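Local atomic coordinates of 70 kDa protein (Xanthomonas sp., PDB entry 4B2N), a protein that oxidatively cleaves rubber (poly-isoprene) as an extracellular dioxygenase carrying two covalently bound c-type hemes. Residues A[65-70]-A[307-312]; A[83-88]-A[339-344]. All coordinates share one frame; numbering follows the deposited sequence.

Interaction 1 (A[65-70]-A[307-312]); sequences AYFVDL and SSDNVH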
loop_
_atom_site.group_PDB
_atom_site.type_symbol
_atom_site.label_atom_id
_atom_site.label_comp_id
_atom_site.label_asym_id
_atom_site.label_seq_id
_atom_site.Cartn_x
_atom_site.Cartn_y
_atom_site.Cartn_z
ATOM N N ALA A 65 -16.740 0.731 -9.436
ATOM C CA ALA A 65 -15.507 -0.049 -9.584
ATOM C C ALA A 65 -15.850 -1.505 -9.319
ATOM O O ALA A 65 -15.957 -1.930 -8.141
ATOM C CB ALA A 65 -14.446 0.443 -8.614
ATOM N N TYR A 66 -16.020 -2.256 -10.416
ATOM C CA TYR A 66 -16.565 -3.568 -10.284
ATOM C C TYR A 66 -15.500 -4.570 -10.004
ATOM O O TYR A 66 -14.390 -4.457 -10.531
ATOM C CB TYR A 66 -17.377 -3.996 -11.490
ATOM C CG TYR A 66 -18.578 -3.112 -11.755
ATOM C CD1 TYR A 66 -19.527 -2.860 -10.766
ATOM C CD2 TYR A 66 -18.761 -2.510 -12.987
ATOM C CE1 TYR A 66 -20.643 -2.028 -11.013
ATOM C CE2 TYR A 66 -19.870 -1.668 -13.226
ATOM C CZ TYR A 66 -20.818 -1.468 -12.238
ATOM O OH TYR A 66 -21.924 -0.637 -12.442
ATOM N N PHE A 67 -15.877 -5.563 -9.209
ATOM C CA PHE A 67 -15.099 -6.751 -8.974
ATOM C C PHE A 67 -15.011 -7.581 -10.245
ATOM O O PHE A 67 -15.989 -7.703 -10.945
ATOM C CB PHE A 67 -15.811 -7.556 -7.916
ATOM C CG PHE A 67 -15.028 -8.696 -7.363
ATOM C CD1 PHE A 67 -14.029 -8.483 -6.348
ATOM C CD2 PHE A 67 -15.234 -9.959 -7.850
ATOM C CE1 PHE A 67 -13.310 -9.547 -5.804
ATOM C CE2 PHE A 67 -14.569 -11.047 -7.264
ATOM C CZ PHE A 67 -13.580 -10.836 -6.247
ATOM N N VAL A 68 -13.854 -8.191 -10.528
ATOM C CA VAL A 68 -13.742 -9.119 -11.644
ATOM C C VAL A 68 -13.309 -10.467 -11.102
ATOM O O VAL A 68 -12.265 -10.579 -10.429
ATOM C CB VAL A 68 -12.708 -8.678 -12.730
ATOM C CG1 VAL A 68 -12.568 -9.802 -13.771
ATOM C CG2 VAL A 68 -13.204 -7.424 -13.387
ATOM N N ASP A 69 -14.090 -11.479 -11.406
ATOM C CA ASP A 69 -13.853 -12.811 -10.880
ATOM C C ASP A 69 -12.893 -13.503 -11.834
ATOM O O ASP A 69 -13.251 -13.814 -12.955
ATOM C CB ASP A 69 -15.195 -13.549 -10.703
ATOM C CG ASP A 69 -15.014 -14.964 -10.161
ATOM O OD1 ASP A 69 -13.859 -15.455 -10.053
ATOM O OD2 ASP A 69 -16.031 -15.612 -9.895
ATOM N N LEU A 70 -11.630 -13.691 -11.418
ATOM C CA LEU A 70 -10.660 -14.379 -12.272
ATOM C C LEU A 70 -10.717 -15.904 -12.167
ATOM O O LEU A 70 -10.193 -16.638 -13.049
ATOM C CB LEU A 70 -9.188 -13.966 -11.892
ATOM C CG LEU A 70 -9.075 -12.437 -12.015
ATOM C CD1 LEU A 70 -7.778 -11.949 -11.356
ATOM C CD2 LEU A 70 -9.245 -11.972 -13.488
ATOM N N SER A 307 -8.752 -5.884 -10.196
ATOM C CA SER A 307 -9.684 -6.646 -9.338
ATOM C C SER A 307 -9.052 -7.118 -8.064
ATOM O O SER A 307 -7.923 -7.646 -8.088
ATOM C CB SER A 307 -10.150 -7.913 -10.058
ATOM O OG SER A 307 -11.088 -8.605 -9.227
ATOM N N SER A 308 -9.767 -6.988 -6.944
ATOM C CA SER A 308 -9.307 -7.602 -5.707
ATOM C C SER A 308 -9.250 -9.137 -5.724
ATOM O O SER A 308 -8.770 -9.725 -4.778
ATOM C CB SER A 308 -10.153 -7.156 -4.508
ATOM O OG SER A 308 -9.917 -5.764 -4.319
ATOM N N ASP A 309 -9.807 -9.768 -6.753
ATOM C CA ASP A 309 -9.651 -11.239 -6.906
ATOM C C ASP A 309 -8.185 -11.630 -7.245
ATOM O O ASP A 309 -7.762 -12.798 -7.077
ATOM C CB ASP A 309 -10.585 -11.778 -7.994
ATOM C CG ASP A 309 -10.866 -13.283 -7.807
ATOM O OD1 ASP A 309 -11.163 -13.732 -6.662
ATOM O OD2 ASP A 309 -10.804 -14.036 -8.800
ATOM N N ASN A 310 -7.435 -10.660 -7.735
ATOM C CA ASN A 310 -6.127 -10.917 -8.283
ATOM C C ASN A 310 -5.100 -10.853 -7.193
ATOM O O ASN A 310 -5.263 -10.118 -6.253
ATOM C CB ASN A 310 -5.787 -9.965 -9.451
ATOM C CG ASN A 310 -4.636 -9.039 -9.123
ATOM O OD1 ASN A 310 -3.526 -9.336 -9.404
ATOM N ND2 ASN A 310 -4.944 -7.879 -8.532
ATOM N N VAL A 311 -4.067 -11.687 -7.284
ATOM C CA VAL A 311 -2.985 -11.579 -6.322
ATOM C C VAL A 311 -1.657 -11.330 -7.003
ATOM O O VAL A 311 -0.633 -11.197 -6.311
ATOM C CB VAL A 311 -2.863 -12.847 -5.432
ATOM C CG1 VAL A 311 -4.185 -13.068 -4.719
ATOM C CG2 VAL A 311 -2.439 -14.057 -6.297
ATOM N N HIS A 312 -1.665 -11.201 -8.340
ATOM C CA HIS A 312 -0.385 -10.937 -9.093
ATOM C C HIS A 312 0.140 -9.607 -8.735
ATOM O O HIS A 312 1.358 -9.419 -8.514
ATOM C CB HIS A 312 -0.609 -11.064 -10.601
ATOM C CG HIS A 312 -0.738 -12.471 -11.038
ATOM N ND1 HIS A 312 -0.608 -12.850 -12.310
ATOM C CD2 HIS A 312 -0.992 -13.637 -10.294
ATOM C CE1 HIS A 312 -0.791 -14.206 -12.413
ATOM N NE2 HIS A 312 -0.989 -14.694 -11.178
HETATM O O HOH W 1 -13.254 -15.349 -7.278
#

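Interaction 2 (A[83-88]-A[339-344]); sequences PRPTTC and INNFLI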
loop_
_atom_site.group_PDB
_atom_site.type_symbol
_atom_site.label_atom_id
_atom_site.label_comp_id
_atom_site.label_asym_id
_atom_site.label_seq_id
_atom_site.Cartn_x
_atom_site.Cartn_y
_atom_site.Cartn_z
ATOM N N PRO A 83 -9.333 -23.520 -7.105
ATOM C CA PRO A 83 -10.495 -22.866 -6.536
ATOM C C PRO A 83 -10.083 -22.122 -5.274
ATOM O O PRO A 83 -9.123 -22.529 -4.579
ATOM C CB PRO A 83 -11.427 -24.010 -6.194
ATOM C CG PRO A 83 -10.592 -25.261 -6.164
ATOM C CD PRO A 83 -9.451 -24.997 -7.128
ATOM N N ARG A 84 -10.784 -21.021 -4.989
ATOM C CA ARG A 84 -10.650 -20.383 -3.732
ATOM C C ARG A 84 -11.278 -21.292 -2.638
ATOM O O ARG A 84 -12.047 -22.241 -2.961
ATOM C CB ARG A 84 -11.421 -19.035 -3.778
ATOM C CG ARG A 84 -10.707 -17.914 -4.543
ATOM C CD ARG A 84 -11.401 -16.562 -4.313
ATOM N NE ARG A 84 -11.632 -16.408 -2.854
ATOM C CZ ARG A 84 -10.684 -16.038 -1.993
ATOM N NH1 ARG A 84 -9.442 -15.713 -2.422
ATOM N NH2 ARG A 84 -10.952 -16.026 -0.712
ATOM N N PRO A 85 -11.051 -20.971 -1.355
ATOM C CA PRO A 85 -11.641 -21.744 -0.225
ATOM C C PRO A 85 -13.156 -21.738 -0.336
ATOM O O PRO A 85 -13.693 -20.713 -0.751
ATOM C CB PRO A 85 -11.242 -20.920 1.019
ATOM C CG PRO A 85 -9.932 -20.299 0.600
ATOM C CD PRO A 85 -10.068 -19.981 -0.883
ATOM N N THR A 86 -13.811 -22.850 0.060
ATOM C CA THR A 86 -15.283 -22.951 -0.080
ATOM C C THR A 86 -15.892 -23.145 1.312
ATOM O O THR A 86 -17.130 -23.092 1.476
ATOM C CB THR A 86 -15.693 -24.164 -0.928
ATOM O OG1 THR A 86 -15.179 -25.336 -0.300
ATOM C CG2 THR A 86 -15.149 -24.041 -2.391
ATOM N N THR A 87 -15.038 -23.375 2.322
ATOM C CA THR A 87 -15.484 -23.546 3.718
ATOM C C THR A 87 -14.758 -22.673 4.723
ATOM O O THR A 87 -13.679 -22.174 4.444
ATOM C CB THR A 87 -15.283 -24.985 4.221
ATOM O OG1 THR A 87 -13.885 -25.223 4.468
ATOM C CG2 THR A 87 -15.883 -26.012 3.214
ATOM N N CYS A 88 -15.365 -22.464 5.862
ATOM C CA CYS A 88 -14.704 -21.675 6.890
ATOM C C CYS A 88 -13.343 -22.265 7.269
ATOM O O CYS A 88 -12.409 -21.536 7.486
ATOM C CB CYS A 88 -15.586 -21.561 8.113
ATOM S SG CYS A 88 -17.034 -20.453 7.849
ATOM N N ILE A 339 -1.627 -15.354 1.556
ATOM C CA ILE A 339 -1.456 -13.973 2.043
ATOM C C ILE A 339 -2.759 -13.165 1.843
ATOM O O ILE A 339 -3.258 -12.557 2.762
ATOM C CB ILE A 339 -0.185 -13.263 1.455
ATOM C CG1 ILE A 339 1.151 -13.967 1.935
ATOM C CG2 ILE A 339 -0.324 -11.741 1.716
ATOM C CD1 ILE A 339 2.368 -13.570 1.115
ATOM N N ASN A 340 -3.298 -13.216 0.635
ATOM C CA ASN A 340 -4.510 -12.496 0.293
ATOM C C ASN A 340 -5.688 -12.874 1.209
ATOM O O ASN A 340 -6.427 -12.016 1.667
ATOM C CB ASN A 340 -4.892 -12.723 -1.168
ATOM C CG ASN A 340 -6.134 -11.996 -1.531
ATOM O OD1 ASN A 340 -7.173 -12.633 -1.815
ATOM N ND2 ASN A 340 -6.086 -10.671 -1.441
ATOM N N ASN A 341 -5.884 -14.166 1.402
ATOM C CA ASN A 341 -6.842 -14.612 2.391
ATOM C C ASN A 341 -6.564 -14.156 3.823
ATOM O O ASN A 341 -7.477 -13.834 4.499
ATOM C CB ASN A 341 -7.005 -16.103 2.352
ATOM C CG ASN A 341 -7.747 -16.553 1.118
ATOM O OD1 ASN A 341 -8.592 -15.797 0.563
ATOM N ND2 ASN A 341 -7.402 -17.729 0.630
ATOM N N PHE A 342 -5.314 -14.153 4.295
ATOM C CA PHE A 342 -5.067 -13.539 5.576
ATOM C C PHE A 342 -5.543 -12.054 5.523
ATOM O O PHE A 342 -6.247 -11.589 6.421
ATOM C CB PHE A 342 -3.560 -13.618 5.940
ATOM C CG PHE A 342 -3.231 -12.907 7.221
ATOM C CD1 PHE A 342 -3.936 -13.222 8.400
ATOM C CD2 PHE A 342 -2.217 -11.961 7.247
ATOM C CE1 PHE A 342 -3.611 -12.541 9.581
ATOM C CE2 PHE A 342 -1.847 -11.317 8.420
ATOM C CZ PHE A 342 -2.587 -11.596 9.577
ATOM N N LEU A 343 -5.133 -11.301 4.499
ATOM C CA LEU A 343 -5.544 -9.848 4.424
ATOM C C LEU A 343 -7.054 -9.689 4.469
ATOM O O LEU A 343 -7.593 -8.796 5.152
ATOM C CB LEU A 343 -4.995 -9.208 3.115
ATOM C CG LEU A 343 -3.469 -9.395 2.930
ATOM C CD1 LEU A 343 -2.967 -8.583 1.738
ATOM C CD2 LEU A 343 -2.793 -8.831 4.186
ATOM N N ILE A 344 -7.771 -10.557 3.759
ATOM C CA ILE A 344 -9.276 -10.450 3.758
ATOM C C ILE A 344 -9.801 -10.877 5.140
ATOM O O ILE A 344 -10.906 -10.523 5.499
ATOM C CB ILE A 344 -9.880 -11.448 2.753
ATOM C CG1 ILE A 344 -9.591 -11.048 1.321
ATOM C CG2 ILE A 344 -11.379 -11.562 2.895
ATOM C CD1 ILE A 344 -9.923 -12.295 0.468
#

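Interaction 1 (A[65-70]-A[307-312])
A type I beta turn from Ser307 to Asn310, begun by an ST turn at Ser307, meets the irregular loop 65-70, and the turn's serine and aspartate side chains bond to the backbone of Val68 and Leu70. Ser307 OG donates to Val68 O at 2.6 Å and accepts from the backbone N of Asp309 at 3.0 Å; with OG anti to the backbone N (chi1 -178°), the one hydroxyl serves both the turn and its neighbour. The same OG lies over the centre of one face of the Phe67 ring, whose CZ comes within 3.6 Å of Asp309 CB. Further on, Leu70 N gives its hydrogen to Asp309 OD2 at 2.8 Å, arriving on the anti side, 29° out of the carboxylate plane, and His71 ND1 also bonds to that oxygen. Leu70 CD1 packs on Asn310 CB at 3.4 Å. Asn310 ND2 is held by Ser307 O, 3.0 Å away, and by Ser313. Asp69 OD1 and Asp309 OD2 are 3.6 Å apart, the carboxylate planes at 81°; a water donates to Asp69 OD1 and to Asp309 OD1, and Asn72 N bonds to Asp69 OD1. Two acids this close would be unfavourable if both are charged, and the shared water and these N-H donors probably offset the cost.

Interaction 2 (A[83-88]-A[339-344])
Arg84 reaches across to Asn341 and grips its amide oxygen with the end of the guanidinium. NH2 makes the stronger bond, 2.7 Å to Asn341 OD1 with an N-H...O angle of 152°; NH1 adds a weak one to the same oxygen at 3.1 Å. The oxygen lies beside the guanidinium's rim, close to the plane of the group, while the amide itself is turned 76° from that plane, so the two flat groups meet steeply rather than lying flat together. A bend at chi3 (48°), after an anti chi2, swings the guanidinium toward the helix. Pro85 CD sits above one guanidinium face, displaced from its middle, and Pro85 CG packs at 3.6 Å from Asn341 ND2. Ile344 CD1, three residues on from Asn341, approaches Arg84 NH2 at 4.0 Å.

Farther out, Ser94 of helix 88-104 bonds to Asn341 ND2, which fixes which way round the amide sits and leaves OD1 turned to the arginine. On the loop side, Thr87 is the N-cap of helix 88-104, its OG1 taking the backbone N of Gln90, and Cys88 is tied to Cys32 by a disulfide. Elsewhere around helix 333-345, Ile339 and Leu343 touch a heme c. Two N-H donors of one guanidinium thus share a single amide oxygen, joining the loop that leads into the N-capped, disulfide-tied start of helix 88-104 to a helix that lines a heme pocket.

Overall arrangement
The centres of interactions 1 and 2 lie 14 Å apart, on the same side of the chain's centre. Along the sequence they alternate: 65-70 and 83-88 come from the loop between helices 27-32 and 88-104, while 307-312 leads into helix 312-319 and 339-344 belongs to helix 333-345. One long early loop thus meets two separate parts of the later chain. The contacts also touch: Val311 CG1 packs on Asn340 CB at 3.6 Å, and Asp309 OD1 on Arg84 CD at 3.7 Å. Both lie near heme c, Ser308 through Arg294 and helix 333-345 by direct contact; the early loop thus packs against elements that border heme c, consistent with a place in its outer shell.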